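Local structure of Two-component system sensor histidine kinase (Bacteroides thetaiotaomicron, 3OTT) at residues N721-I726 and I741-I746; F691-E696 and N710-S715; L641-Q646 and N672-E677; Y87-D92 and N658-N663. The protein probably senses saccharides with this extracellular part, two beta-propellers and a beta-sandwich, and relays the signal through cytoplasmic histidine kinase and DNA-binding domains. All coordinates share one frame; numbering follows the deposited sequence.

Contact 1 (N721-I726 and I741-I746)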
loop_
_atom_site.group_PDB
_atom_site.type_symbol
_atom_site.label_atom_id
_atom_site.label_comp_id
_atom_site.label_asym_id
_atom_site.label_seq_id
_atom_site.Cartn_x
_atom_site.Cartn_y
_atom_site.Cartn_z
ATOM N N ASN B 721 39.172 -3.070 25.698
ATOM C CA ASN B 721 37.870 -3.180 25.134
ATOM C C ASN B 721 36.812 -2.770 26.142
ATOM O O ASN B 721 36.856 -3.192 27.307
ATOM C CB ASN B 721 37.661 -4.620 24.714
ATOM C CG ASN B 721 38.472 -4.980 23.469
ATOM O OD1 ASN B 721 38.197 -4.499 22.379
ATOM N ND2 ASN B 721 39.436 -5.853 23.619
ATOM N N TYR B 722 35.877 -1.943 25.692
ATOM C CA TYR B 722 34.731 -1.487 26.498
ATOM C C TYR B 722 33.479 -1.583 25.626
ATOM O O TYR B 722 33.582 -1.766 24.396
ATOM C CB TYR B 722 34.907 -0.037 26.988
ATOM C CG TYR B 722 36.212 0.213 27.669
ATOM C CD1 TYR B 722 37.313 0.731 26.963
ATOM C CD2 TYR B 722 36.366 -0.059 29.023
ATOM C CE1 TYR B 722 38.520 0.952 27.594
ATOM C CE2 TYR B 722 37.575 0.168 29.670
ATOM C CZ TYR B 722 38.629 0.661 28.947
ATOM O OH TYR B 722 39.798 0.868 29.585
ATOM N N GLN B 723 32.321 -1.475 26.259
ATOM C CA GLN B 723 31.043 -1.472 25.543
ATOM C C GLN B 723 30.158 -0.492 26.305
ATOM O O GLN B 723 29.907 -0.704 27.480
ATOM C CB GLN B 723 30.428 -2.889 25.512
ATOM C CG GLN B 723 29.099 -2.970 24.828
ATOM C CD GLN B 723 28.487 -4.364 24.860
ATOM O OE1 GLN B 723 27.982 -4.801 25.893
ATOM N NE2 GLN B 723 28.491 -5.054 23.711
ATOM N N LEU B 724 29.717 0.576 25.636
ATOM C CA LEU B 724 28.825 1.535 26.229
ATOM C C LEU B 724 27.377 1.073 26.014
ATOM O O LEU B 724 26.931 0.853 24.877
ATOM C CB LEU B 724 28.978 2.825 25.472
ATOM C CG LEU B 724 28.875 4.189 26.086
ATOM C CD1 LEU B 724 28.313 5.149 25.044
ATOM C CD2 LEU B 724 28.198 4.279 27.464
ATOM N N ILE B 725 26.631 0.962 27.098
ATOM C CA ILE B 725 25.247 0.567 26.990
ATOM C C ILE B 725 24.360 1.706 27.490
ATOM O O ILE B 725 24.552 2.209 28.597
ATOM C CB ILE B 725 24.988 -0.742 27.751
ATOM C CG1 ILE B 725 25.905 -1.856 27.201
ATOM C CG2 ILE B 725 23.507 -1.142 27.702
ATOM C CD1 ILE B 725 25.966 -3.145 28.130
ATOM N N ILE B 726 23.440 2.154 26.643
ATOM C CA ILE B 726 22.587 3.263 27.000
ATOM C C ILE B 726 21.141 2.819 26.939
ATOM O O ILE B 726 20.765 2.140 26.002
ATOM C CB ILE B 726 22.821 4.461 26.065
ATOM C CG1 ILE B 726 24.295 4.894 26.126
ATOM C CG2 ILE B 726 21.907 5.625 26.444
ATOM C CD1 ILE B 726 24.678 5.854 24.991
ATOM N N ILE B 741 23.979 0.040 22.045
ATOM C CA ILE B 741 25.292 -0.563 22.338
ATOM C C ILE B 741 26.364 -0.011 21.390
ATOM O O ILE B 741 26.150 0.056 20.192
ATOM C CB ILE B 741 25.178 -2.101 22.224
ATOM C CG1 ILE B 741 24.519 -2.662 23.490
ATOM C CG2 ILE B 741 26.522 -2.748 21.944
ATOM C CD1 ILE B 741 23.722 -3.919 23.256
ATOM N N LEU B 742 27.478 0.462 21.942
ATOM C CA LEU B 742 28.644 0.888 21.149
ATOM C C LEU B 742 29.848 0.159 21.660
ATOM O O LEU B 742 30.179 0.355 22.812
ATOM C CB LEU B 742 28.915 2.396 21.329
ATOM C CG LEU B 742 30.146 2.928 20.558
ATOM C CD1 LEU B 742 30.084 2.770 19.023
ATOM C CD2 LEU B 742 30.494 4.326 20.970
ATOM N N ASN B 743 30.512 -0.681 20.859
ATOM C CA ASN B 743 31.802 -1.273 21.327
ATOM C C ASN B 743 32.945 -0.306 21.073
ATOM O O ASN B 743 33.078 0.239 19.981
ATOM C CB ASN B 743 32.120 -2.598 20.671
ATOM C CG ASN B 743 30.975 -3.575 20.752
ATOM O OD1 ASN B 743 30.656 -4.083 21.820
ATOM N ND2 ASN B 743 30.316 -3.811 19.615
ATOM N N ILE B 744 33.712 -0.052 22.098
ATOM C CA ILE B 744 34.882 0.823 22.040
ATOM C C ILE B 744 36.204 0.073 22.244
ATOM O O ILE B 744 36.364 -0.648 23.238
ATOM C CB ILE B 744 34.752 1.938 23.105
ATOM C CG1 ILE B 744 33.381 2.726 22.922
ATOM C CG2 ILE B 744 35.918 2.901 22.961
ATOM C CD1 ILE B 744 32.966 3.545 24.198
ATOM N N ARG B 745 37.152 0.217 21.318
ATOM C CA ARG B 745 38.468 -0.324 21.511
ATOM C C ARG B 745 39.465 0.836 21.658
ATOM O O ARG B 745 39.554 1.712 20.774
ATOM C CB ARG B 745 38.851 -1.257 20.379
ATOM C CG ARG B 745 40.168 -1.967 20.627
ATOM C CD ARG B 745 40.619 -2.842 19.443
ATOM N NE ARG B 745 41.866 -3.554 19.751
ATOM C CZ ARG B 745 42.634 -4.221 18.875
ATOM N NH1 ARG B 745 42.303 -4.294 17.579
ATOM N NH2 ARG B 745 43.756 -4.821 19.312
ATOM N N ILE B 746 40.170 0.885 22.795
ATOM C CA ILE B 746 41.279 1.810 22.953
ATOM C C ILE B 746 42.618 1.059 22.756
ATOM O O ILE B 746 42.895 0.101 23.509
ATOM C CB ILE B 746 41.302 2.430 24.376
ATOM C CG1 ILE B 746 39.927 3.040 24.723
ATOM C CG2 ILE B 746 42.473 3.428 24.515
ATOM C CD1 ILE B 746 39.811 4.445 24.469
#

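Contact 2 (F691-E696 and N710-S715)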
loop_
_atom_site.group_PDB
_atom_site.type_symbol
_atom_site.label_atom_id
_atom_site.label_comp_id
_atom_site.label_asym_id
_atom_site.label_seq_id
_atom_site.Cartn_x
_atom_site.Cartn_y
_atom_site.Cartn_z
ATOM N N PHE B 691 17.500 8.677 31.128
ATOM C CA PHE B 691 18.387 7.604 30.632
ATOM C C PHE B 691 19.360 7.048 31.699
ATOM O O PHE B 691 19.716 7.715 32.657
ATOM C CB PHE B 691 19.120 8.068 29.335
ATOM C CG PHE B 691 18.143 8.418 28.175
ATOM C CD1 PHE B 691 17.709 7.447 27.314
ATOM C CD2 PHE B 691 17.602 9.696 28.054
ATOM C CE1 PHE B 691 16.769 7.735 26.309
ATOM C CE2 PHE B 691 16.648 10.015 27.040
ATOM C CZ PHE B 691 16.244 9.057 26.174
ATOM N N VAL B 692 19.741 5.796 31.538
ATOM C CA VAL B 692 20.762 5.184 32.343
ATOM C C VAL B 692 21.840 4.715 31.385
ATOM O O VAL B 692 21.581 4.499 30.185
ATOM C CB VAL B 692 20.224 3.979 33.203
ATOM C CG1 VAL B 692 19.494 4.477 34.463
ATOM C CG2 VAL B 692 19.330 3.080 32.408
ATOM N N TYR B 693 23.069 4.619 31.892
ATOM C CA TYR B 693 24.194 4.188 31.073
ATOM C C TYR B 693 25.198 3.466 31.915
ATOM O O TYR B 693 25.280 3.688 33.146
ATOM C CB TYR B 693 24.858 5.383 30.370
ATOM C CG TYR B 693 25.595 6.363 31.261
ATOM C CD1 TYR B 693 24.918 7.383 31.920
ATOM C CD2 TYR B 693 26.964 6.282 31.415
ATOM C CE1 TYR B 693 25.592 8.293 32.745
ATOM C CE2 TYR B 693 27.672 7.174 32.253
ATOM C CZ TYR B 693 26.985 8.168 32.906
ATOM O OH TYR B 693 27.668 9.035 33.699
ATOM N N ARG B 694 26.008 2.645 31.262
ATOM C CA ARG B 694 27.117 1.971 31.929
ATOM C C ARG B 694 28.182 1.640 30.893
ATOM O O ARG B 694 27.858 1.414 29.715
ATOM C CB ARG B 694 26.639 0.697 32.636
ATOM C CG ARG B 694 26.078 -0.345 31.694
ATOM C CD ARG B 694 25.217 -1.345 32.460
ATOM N NE ARG B 694 26.030 -2.250 33.281
ATOM C CZ ARG B 694 25.610 -2.802 34.413
ATOM N NH1 ARG B 694 24.381 -2.558 34.876
ATOM N NH2 ARG B 694 26.409 -3.603 35.089
ATOM N N LEU B 695 29.446 1.619 31.315
ATOM C CA LEU B 695 30.490 1.216 30.403
ATOM C C LEU B 695 31.077 -0.145 30.816
ATOM O O LEU B 695 31.850 -0.207 31.753
ATOM C CB LEU B 695 31.580 2.326 30.302
ATOM C CG LEU B 695 32.754 2.104 29.334
ATOM C CD1 LEU B 695 32.240 2.056 27.925
ATOM C CD2 LEU B 695 33.888 3.138 29.462
ATOM N N GLU B 696 30.711 -1.212 30.118
ATOM C CA GLU B 696 31.267 -2.536 30.374
ATOM C C GLU B 696 32.780 -2.531 30.254
ATOM O O GLU B 696 33.317 -2.059 29.269
ATOM C CB GLU B 696 30.687 -3.613 29.448
ATOM C CG GLU B 696 29.296 -4.126 29.855
ATOM C CD GLU B 696 29.283 -4.760 31.265
ATOM O OE1 GLU B 696 30.238 -5.530 31.620
ATOM O OE2 GLU B 696 28.314 -4.457 32.017
ATOM N N ASN B 710 22.081 15.164 28.265
ATOM C CA ASN B 710 22.139 14.024 27.369
ATOM C C ASN B 710 23.574 13.723 26.998
ATOM O O ASN B 710 23.813 13.118 25.969
ATOM C CB ASN B 710 21.371 14.266 26.083
ATOM C CG ASN B 710 21.985 15.355 25.268
ATOM O OD1 ASN B 710 22.389 16.345 25.812
ATOM N ND2 ASN B 710 22.054 15.186 23.947
ATOM N N ARG B 711 24.520 14.184 27.804
ATOM C CA ARG B 711 25.936 13.950 27.521
ATOM C C ARG B 711 26.612 12.969 28.527
ATOM O O ARG B 711 26.493 13.110 29.691
ATOM C CB ARG B 711 26.726 15.270 27.420
ATOM C CG ARG B 711 28.215 15.003 27.371
ATOM C CD ARG B 711 29.053 16.222 27.333
ATOM N NE ARG B 711 28.594 17.097 26.268
ATOM C CZ ARG B 711 29.371 17.974 25.664
ATOM N NH1 ARG B 711 30.653 18.034 25.991
ATOM N NH2 ARG B 711 28.862 18.764 24.715
ATOM N N ILE B 712 27.339 12.012 28.017
ATOM C CA ILE B 712 27.953 10.979 28.813
ATOM C C ILE B 712 29.475 11.128 28.693
ATOM O O ILE B 712 29.984 11.171 27.595
ATOM C CB ILE B 712 27.532 9.602 28.315
ATOM C CG1 ILE B 712 26.048 9.358 28.663
ATOM C CG2 ILE B 712 28.469 8.453 28.894
ATOM C CD1 ILE B 712 25.497 8.056 28.006
ATOM N N THR B 713 30.179 11.240 29.823
ATOM C CA THR B 713 31.603 11.517 29.782
ATOM C C THR B 713 32.434 10.490 30.591
ATOM O O THR B 713 32.131 10.186 31.754
ATOM C CB THR B 713 31.914 13.012 30.168
ATOM O OG1 THR B 713 33.325 13.305 29.971
ATOM C CG2 THR B 713 31.600 13.275 31.651
ATOM N N TYR B 714 33.487 9.974 29.970
ATOM C CA TYR B 714 34.464 9.131 30.675
ATOM C C TYR B 714 35.826 9.717 30.484
ATOM O O TYR B 714 36.145 10.153 29.406
ATOM C CB TYR B 714 34.462 7.728 30.086
ATOM C CG TYR B 714 33.349 6.923 30.616
ATOM C CD1 TYR B 714 32.160 6.818 29.895
ATOM C CD2 TYR B 714 33.435 6.275 31.855
ATOM C CE1 TYR B 714 31.077 6.123 30.365
ATOM C CE2 TYR B 714 32.309 5.523 32.348
ATOM C CZ TYR B 714 31.145 5.472 31.583
ATOM O OH TYR B 714 30.019 4.773 31.965
ATOM N N SER B 715 36.640 9.734 31.527
ATOM C CA SER B 715 38.029 10.257 31.404
ATOM C C SER B 715 39.100 9.188 31.730
ATOM O O SER B 715 38.792 8.168 32.367
ATOM C CB SER B 715 38.167 11.480 32.288
ATOM O OG SER B 715 38.086 11.045 33.625
HETATM O O HOH W 1 29.161 10.962 32.485
#

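Contact 3 (L641-Q646 and N672-E677)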
loop_
_atom_site.group_PDB
_atom_site.type_symbol
_atom_site.label_atom_id
_atom_site.label_comp_id
_atom_site.label_asym_id
_atom_site.label_seq_id
_atom_site.Cartn_x
_atom_site.Cartn_y
_atom_site.Cartn_z
ATOM N N LEU B 641 30.347 12.750 18.986
ATOM C CA LEU B 641 31.479 12.204 19.702
ATOM C C LEU B 641 32.484 13.333 19.974
ATOM O O LEU B 641 32.854 14.052 19.058
ATOM C CB LEU B 641 32.153 11.109 18.858
ATOM C CG LEU B 641 33.480 10.518 19.392
ATOM C CD1 LEU B 641 33.259 9.778 20.691
ATOM C CD2 LEU B 641 34.077 9.582 18.394
ATOM N N TYR B 642 32.905 13.491 21.232
ATOM C CA TYR B 642 33.971 14.405 21.600
ATOM C C TYR B 642 35.180 13.635 22.104
ATOM O O TYR B 642 35.052 12.619 22.837
ATOM C CB TYR B 642 33.521 15.339 22.721
ATOM C CG TYR B 642 32.373 16.272 22.396
ATOM C CD1 TYR B 642 31.075 15.778 22.326
ATOM C CD2 TYR B 642 32.582 17.635 22.196
ATOM C CE1 TYR B 642 29.993 16.612 22.033
ATOM C CE2 TYR B 642 31.479 18.528 21.918
ATOM C CZ TYR B 642 30.193 17.964 21.842
ATOM O OH TYR B 642 29.076 18.679 21.573
ATOM N N ILE B 643 36.350 14.122 21.706
ATOM C CA ILE B 643 37.619 13.634 22.208
ATOM C C ILE B 643 38.327 14.862 22.772
ATOM O O ILE B 643 38.409 15.914 22.103
ATOM C CB ILE B 643 38.461 13.007 21.086
ATOM C CG1 ILE B 643 37.818 11.702 20.620
ATOM C CG2 ILE B 643 39.954 12.847 21.535
ATOM C CD1 ILE B 643 38.150 11.339 19.207
ATOM N N ASN B 644 38.783 14.751 24.026
ATOM C CA ASN B 644 39.363 15.886 24.738
ATOM C C ASN B 644 38.481 17.074 24.602
ATOM O O ASN B 644 38.953 18.204 24.461
ATOM C CB ASN B 644 40.768 16.226 24.223
ATOM C CG ASN B 644 41.705 15.066 24.358
ATOM O OD1 ASN B 644 41.734 14.401 25.404
ATOM N ND2 ASN B 644 42.422 14.760 23.303
ATOM N N ASN B 645 37.183 16.833 24.629
ATOM C CA ASN B 645 36.293 17.946 24.744
ATOM C C ASN B 645 36.144 18.776 23.448
ATOM O O ASN B 645 35.582 19.878 23.470
ATOM C CB ASN B 645 36.748 18.812 25.915
ATOM C CG ASN B 645 35.624 19.561 26.524
ATOM O OD1 ASN B 645 34.573 18.985 26.839
ATOM N ND2 ASN B 645 35.801 20.881 26.664
ATOM N N GLN B 646 36.583 18.203 22.326
ATOM C CA GLN B 646 36.365 18.757 20.989
ATOM C C GLN B 646 35.503 17.854 20.118
ATOM O O GLN B 646 35.763 16.646 19.984
ATOM C CB GLN B 646 37.702 18.894 20.291
ATOM C CG GLN B 646 38.671 19.830 20.996
ATOM C CD GLN B 646 39.753 20.265 20.062
ATOM O OE1 GLN B 646 40.935 19.971 20.284
ATOM N NE2 GLN B 646 39.359 20.950 18.969
ATOM N N ASN B 672 41.518 9.115 24.768
ATOM C CA ASN B 672 40.897 8.333 25.837
ATOM C C ASN B 672 40.056 9.174 26.808
ATOM O O ASN B 672 39.674 8.688 27.893
ATOM C CB ASN B 672 41.990 7.529 26.612
ATOM C CG ASN B 672 43.020 8.439 27.239
ATOM O OD1 ASN B 672 43.287 9.508 26.729
ATOM N ND2 ASN B 672 43.569 8.037 28.346
ATOM N N ASN B 673 39.810 10.424 26.434
ATOM C CA ASN B 673 38.925 11.292 27.200
ATOM C C ASN B 673 37.745 11.626 26.295
ATOM O O ASN B 673 37.851 12.442 25.398
ATOM C CB ASN B 673 39.692 12.516 27.725
ATOM C CG ASN B 673 40.792 12.115 28.774
ATOM O OD1 ASN B 673 40.501 11.924 29.948
ATOM N ND2 ASN B 673 42.050 11.998 28.320
ATOM N N LEU B 674 36.643 10.910 26.519
ATOM C CA LEU B 674 35.542 10.764 25.572
ATOM C C LEU B 674 34.201 11.299 26.083
ATOM O O LEU B 674 33.867 11.147 27.277
ATOM C CB LEU B 674 35.355 9.294 25.228
ATOM C CG LEU B 674 36.580 8.507 24.793
ATOM C CD1 LEU B 674 36.111 7.157 24.426
ATOM C CD2 LEU B 674 37.303 9.187 23.584
ATOM N N SER B 675 33.466 11.973 25.196
ATOM C CA SER B 675 32.068 12.325 25.486
ATOM C C SER B 675 31.181 11.931 24.340
ATOM O O SER B 675 31.621 11.844 23.219
ATOM C CB SER B 675 31.858 13.795 25.810
ATOM O OG SER B 675 32.419 14.097 27.037
ATOM N N PHE B 676 29.933 11.694 24.664
ATOM C CA PHE B 676 28.944 11.130 23.764
ATOM C C PHE B 676 27.688 11.922 24.091
ATOM O O PHE B 676 27.334 12.028 25.290
ATOM C CB PHE B 676 28.695 9.643 24.110
ATOM C CG PHE B 676 29.916 8.758 23.938
ATOM C CD1 PHE B 676 30.770 8.500 25.006
ATOM C CD2 PHE B 676 30.235 8.224 22.705
ATOM C CE1 PHE B 676 31.959 7.673 24.839
ATOM C CE2 PHE B 676 31.379 7.398 22.554
ATOM C CZ PHE B 676 32.246 7.151 23.645
ATOM N N GLU B 677 27.032 12.481 23.071
ATOM C CA GLU B 677 25.662 12.963 23.220
ATOM C C GLU B 677 24.739 11.935 22.644
ATOM O O GLU B 677 25.048 11.318 21.653
ATOM C CB GLU B 677 25.440 14.305 22.520
ATOM C CG GLU B 677 26.178 15.408 23.235
ATOM C CD GLU B 677 26.145 16.713 22.497
ATOM O OE1 GLU B 677 25.471 16.800 21.437
ATOM O OE2 GLU B 677 26.817 17.651 22.977
HETATM O O HOH W 2 35.893 14.556 25.432
#

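Contact 4 (Y87-D92 and N658-N663)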
loop_
_atom_site.group_PDB
_atom_site.type_symbol
_atom_site.label_atom_id
_atom_site.label_comp_id
_atom_site.label_asym_id
_atom_site.label_seq_id
_atom_site.Cartn_x
_atom_site.Cartn_y
_atom_site.Cartn_z
ATOM N N TYR B 87 25.687 16.875 0.331
ATOM C CA TYR B 87 26.213 16.407 1.590
ATOM C C TYR B 87 25.804 14.955 1.823
ATOM O O TYR B 87 24.613 14.610 1.824
ATOM C CB TYR B 87 25.758 17.345 2.746
ATOM C CG TYR B 87 26.198 16.901 4.130
ATOM C CD1 TYR B 87 27.559 17.006 4.542
ATOM C CD2 TYR B 87 25.288 16.406 5.025
ATOM C CE1 TYR B 87 27.972 16.587 5.820
ATOM C CE2 TYR B 87 25.675 16.007 6.336
ATOM C CZ TYR B 87 27.008 16.102 6.703
ATOM O OH TYR B 87 27.357 15.712 7.956
ATOM N N ASN B 88 26.790 14.089 1.974
ATOM C CA ASN B 88 26.484 12.690 2.335
ATOM C C ASN B 88 26.296 12.596 3.842
ATOM O O ASN B 88 27.244 12.630 4.564
ATOM C CB ASN B 88 27.567 11.718 1.807
ATOM C CG ASN B 88 27.245 10.248 2.094
ATOM O OD1 ASN B 88 26.482 9.941 3.001
ATOM N ND2 ASN B 88 27.845 9.328 1.311
ATOM N N TYR B 89 25.069 12.485 4.313
ATOM C CA TYR B 89 24.849 12.558 5.733
ATOM C C TYR B 89 25.187 11.238 6.466
ATOM O O TYR B 89 25.362 11.226 7.702
ATOM C CB TYR B 89 23.416 13.033 6.009
ATOM C CG TYR B 89 22.309 11.999 5.761
ATOM C CD1 TYR B 89 22.016 11.001 6.693
ATOM C CD2 TYR B 89 21.565 12.030 4.580
ATOM C CE1 TYR B 89 20.965 10.086 6.476
ATOM C CE2 TYR B 89 20.515 11.107 4.339
ATOM C CZ TYR B 89 20.245 10.141 5.262
ATOM O OH TYR B 89 19.227 9.279 4.997
ATOM N N ARG B 90 25.309 10.137 5.728
ATOM C CA ARG B 90 25.687 8.880 6.375
ATOM C C ARG B 90 27.197 8.860 6.537
ATOM O O ARG B 90 27.707 8.472 7.573
ATOM C CB ARG B 90 25.261 7.621 5.591
ATOM C CG ARG B 90 23.781 7.412 5.625
ATOM C CD ARG B 90 23.374 6.197 4.783
ATOM N NE ARG B 90 21.905 6.231 4.695
ATOM C CZ ARG B 90 21.092 5.667 5.576
ATOM N NH1 ARG B 90 21.613 4.963 6.604
ATOM N NH2 ARG B 90 19.776 5.765 5.411
ATOM N N ALA B 91 27.914 9.261 5.515
ATOM C CA ALA B 91 29.366 9.287 5.642
ATOM C C ALA B 91 29.852 10.553 6.374
ATOM O O ALA B 91 30.956 10.581 6.882
ATOM C CB ALA B 91 30.063 9.138 4.246
ATOM N N ASP B 92 29.016 11.593 6.463
ATOM C CA ASP B 92 29.461 12.884 6.994
ATOM C C ASP B 92 30.616 13.531 6.185
ATOM O O ASP B 92 31.587 13.997 6.769
ATOM C CB ASP B 92 29.756 12.772 8.530
ATOM C CG ASP B 92 30.212 14.097 9.142
ATOM O OD1 ASP B 92 29.785 15.195 8.706
ATOM O OD2 ASP B 92 31.061 14.062 10.040
ATOM N N ASN B 658 31.435 8.153 11.543
ATOM C CA ASN B 658 30.163 8.772 11.910
ATOM C C ASN B 658 29.544 7.983 13.011
ATOM O O ASN B 658 29.047 6.854 12.800
ATOM C CB ASN B 658 29.177 8.897 10.743
ATOM C CG ASN B 658 28.030 9.931 11.065
ATOM O OD1 ASN B 658 27.768 10.236 12.228
ATOM N ND2 ASN B 658 27.407 10.467 10.055
ATOM N N ILE B 659 29.540 8.618 14.186
ATOM C CA ILE B 659 29.119 8.019 15.443
ATOM C C ILE B 659 27.674 7.519 15.358
ATOM O O ILE B 659 27.325 6.527 15.994
ATOM C CB ILE B 659 29.325 9.005 16.629
ATOM C CG1 ILE B 659 29.219 8.293 17.982
ATOM C CG2 ILE B 659 28.304 10.199 16.602
ATOM C CD1 ILE B 659 30.276 7.244 18.211
ATOM N N ARG B 660 26.833 8.181 14.557
ATOM C CA ARG B 660 25.442 7.766 14.453
ATOM C C ARG B 660 25.273 6.385 13.803
ATOM O O ARG B 660 24.303 5.714 14.080
ATOM C CB ARG B 660 24.664 8.836 13.701
ATOM C CG ARG B 660 23.114 8.621 13.588
ATOM C CD ARG B 660 22.537 9.553 12.501
ATOM N NE ARG B 660 21.109 9.305 12.320
ATOM C CZ ARG B 660 20.300 9.987 11.512
ATOM N NH1 ARG B 660 20.754 10.988 10.778
ATOM N NH2 ARG B 660 19.025 9.662 11.466
ATOM N N TYR B 661 26.252 5.964 12.976
ATOM C CA TYR B 661 26.162 4.758 12.146
ATOM C C TYR B 661 27.204 3.696 12.459
ATOM O O TYR B 661 27.578 2.893 11.570
ATOM C CB TYR B 661 26.234 5.145 10.652
ATOM C CG TYR B 661 25.010 5.942 10.230
ATOM C CD1 TYR B 661 23.724 5.347 10.178
ATOM C CD2 TYR B 661 25.128 7.302 9.945
ATOM C CE1 TYR B 661 22.611 6.108 9.837
ATOM C CE2 TYR B 661 24.016 8.076 9.606
ATOM C CZ TYR B 661 22.774 7.480 9.547
ATOM O OH TYR B 661 21.721 8.293 9.224
ATOM N N THR B 662 27.729 3.716 13.685
ATOM C CA THR B 662 28.792 2.803 14.039
ATOM C C THR B 662 28.389 2.036 15.248
ATOM O O THR B 662 27.888 2.615 16.202
ATOM C CB THR B 662 30.116 3.517 14.387
ATOM O OG1 THR B 662 30.265 4.663 13.564
ATOM C CG2 THR B 662 31.255 2.617 14.038
ATOM N N ASN B 663 28.646 0.738 15.192
ATOM C CA ASN B 663 28.480 -0.192 16.288
ATOM C C ASN B 663 29.833 -0.402 17.032
ATOM O O ASN B 663 29.876 -0.955 18.141
ATOM C CB ASN B 663 27.993 -1.541 15.697
ATOM C CG ASN B 663 26.642 -1.415 14.883
ATOM O OD1 ASN B 663 26.506 -1.982 13.774
ATOM N ND2 ASN B 663 25.657 -0.691 15.441
HETATM O O HOH W 3 23.749 11.895 10.493
#

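Contact 1 (N721-I726 and I741-I746)
Gln-723 and Asn-743 lie side by side on neighbouring antiparallel strands, pointing the same way. Starting at Gln-723 CB, the nearest partner is Asn-743 OD1 at 3.9 Å. Gln-723 CG, anti to the backbone N (chi1 178°), comes within 3.6 Å of Asn-743 OD1 and also runs past Ile-741 CG2. CD stays near both, and the tip turns so that Gln-723 NE2 donates to Asn-743 OD1 over 3.0 Å, the two amide planes 37° apart; NE2 also rests 3.5 Å from Ile-741 CG2. Asn-743 ND2 turns to Asn-663 O in a weak bond. The hydrogen-bonded pairs Tyr-722/Ile-744 and Leu-724/Leu-742 supply four backbone bonds. Their side chains lie on the other face, where Tyr-722 takes Ile-746 CG1 at its ring edge, 3.8 Å from CE1, while its OH bonds to Ser-718 O. Leu-724, Leu-742 and Ile-744 all pack on Phe-676 of the opposing sheet. The strands form a beta hairpin of the Y_Y_Y sandwich, with one mixed, more exposed face and one buried apolar face.

Contact 2 (F691-E696 and N710-S715)
One water links Tyr-693 and Thr-713: it lies 2.7 Å from Tyr-693 OH and accepts from Thr-713 N at 2.9 Å. No hydrogen bond runs directly between segments 691-696 and 710-715, so apart from this bridge the contact is made by side chains laid over one another. Tyr-693 CG sits between its backbone N and carbonyl carbon (chi1 68°), which swings the ring across Ile-712. That isoleucine covers one face of the ring with CG1 and CG2: Ile-712 CG1 stands 4.0 Å from the Tyr-693 centroid in a CH-pi contact, CG2 lies over the CD2-CE2 side, and Ile-712 CD1 reaches back to Tyr-693 CB at 3.6 Å. Tyr-714 slides past in the opposite direction and brings its OH to the edge of the Tyr-693 ring, 3.4 Å from CE2. Its own face receives Leu-695 CD2 almost exactly on the ring normal, 3.8 Å from the centroid, while Leu-695 CB presses on Tyr-714 CZ at 3.4 Å. Asp-699 OD2 bonds both Tyr-714 OH and Leu-695 N, fixing the phenol end beside the backbone. The segments' axes pass 9.4 Å apart at 25°, as layers of a sandwich do: strand 691-696 runs between strands 720-728 and 703-704 in one sheet, and strand 711-714 borders strand 674-679 at the edge of the other.

Contact 3 (L641-Q646 and N672-E677)
Leu-641 to Ile-643 pair with Leu-674 to Phe-676 as antiparallel neighbours in the four-stranded sheet of the sandwich, just before a type I' turn runs from Ile-643 to Gln-646. Tyr-642 and Ser-675 form the hydrogen-bonded pair, with an almost straight bond from Tyr-642 N to Ser-675 O (176°). At the turn, Asn-673 O takes Asn-644 N at 2.8 Å and a water at 2.9 Å; the water in turn accepts from Asn-645 N, so one carbonyl ties down two successive turn amides. On the inner face Leu-641 CD1 meets Phe-676 CE2 at 3.6 Å, and Ile-643 CG1 lies alongside Leu-674 CD2. On the other face the Tyr-642 ring spans obliquely to Glu-677, whose chain is extended beyond CG. Tyr-642 OH donates to Glu-677 OE2 over 2.9 Å, meeting it from above the carboxylate plane. Arg-711 forms a salt bridge to that same oxygen and a cation-pi contact with Tyr-642. Such a donor pair should hold buried Glu-677 as the carboxylate and lower its pKa.

Contact 4 (Y87-D92 and N658-N663)
Tyr-89 and Arg-90 meet Asn-658 and Tyr-661 where a loop of the first propeller, just after strand 84-88, abuts the loop leading into strand 664-667 of the beta-sandwich. Asn-88 OD1 accepts from Arg-90 N (an Asx turn) and from Ala-91 N (an Asx motif), while Asn-658 OD1 takes Arg-660 N in a second Asx turn. The direct hydrogen bond between the loops is Asn-658 ND2 to Arg-90 O, 3.2 Å long, with the donor 60° above the carbonyl plane. Tyr-661 is held between two arginines: Arg-90 CG lies over one ring face, 3.9 Å above its plane, and Arg-660 CG over the opposite one. The Arg-660 chain runs on fully extended, which brings its guanidinium against Tyr-661 OH, 3.1 Å from the guanidinium plane. Tyr-661 OH also reaches the edge of the Tyr-89 ring, 3.4 Å from Tyr-89 CE1, and bonds to Glu-32, a residue lining the tantalum bromide pocket. A water accepts from Arg-660 NH1 at 3.1 Å and donates to Tyr-89 O. Arg-660 pairs with Asp-30, and Arg-90, whose NE bonds Asn-73 O, makes a long weak ion pair with Glu-32. The interface is therefore largely polar, and its acids should offset the two arginines around Tyr-661.

From the N terminus, contact 4 opens first, in the first propeller, and closes only at 658-663, after the rest of both propellers; it ties the sandwich back to an early blade. Contact 3 opens at 641-646 inside that loop but closes at 672-677 beyond it, so the two cross, and Leu-641 packs on Ile-659 where they meet. Contact 2 and contact 1 follow in series as short local closures. Contact 2 joins the two sheets face to face, contact 3 lies within one and contact 1 within the other. Phe-676 of contact 3 packs against the hairpin of contact 1, while Asn-663 O bonds Asn-743 N, linking contact 4 to the hairpin.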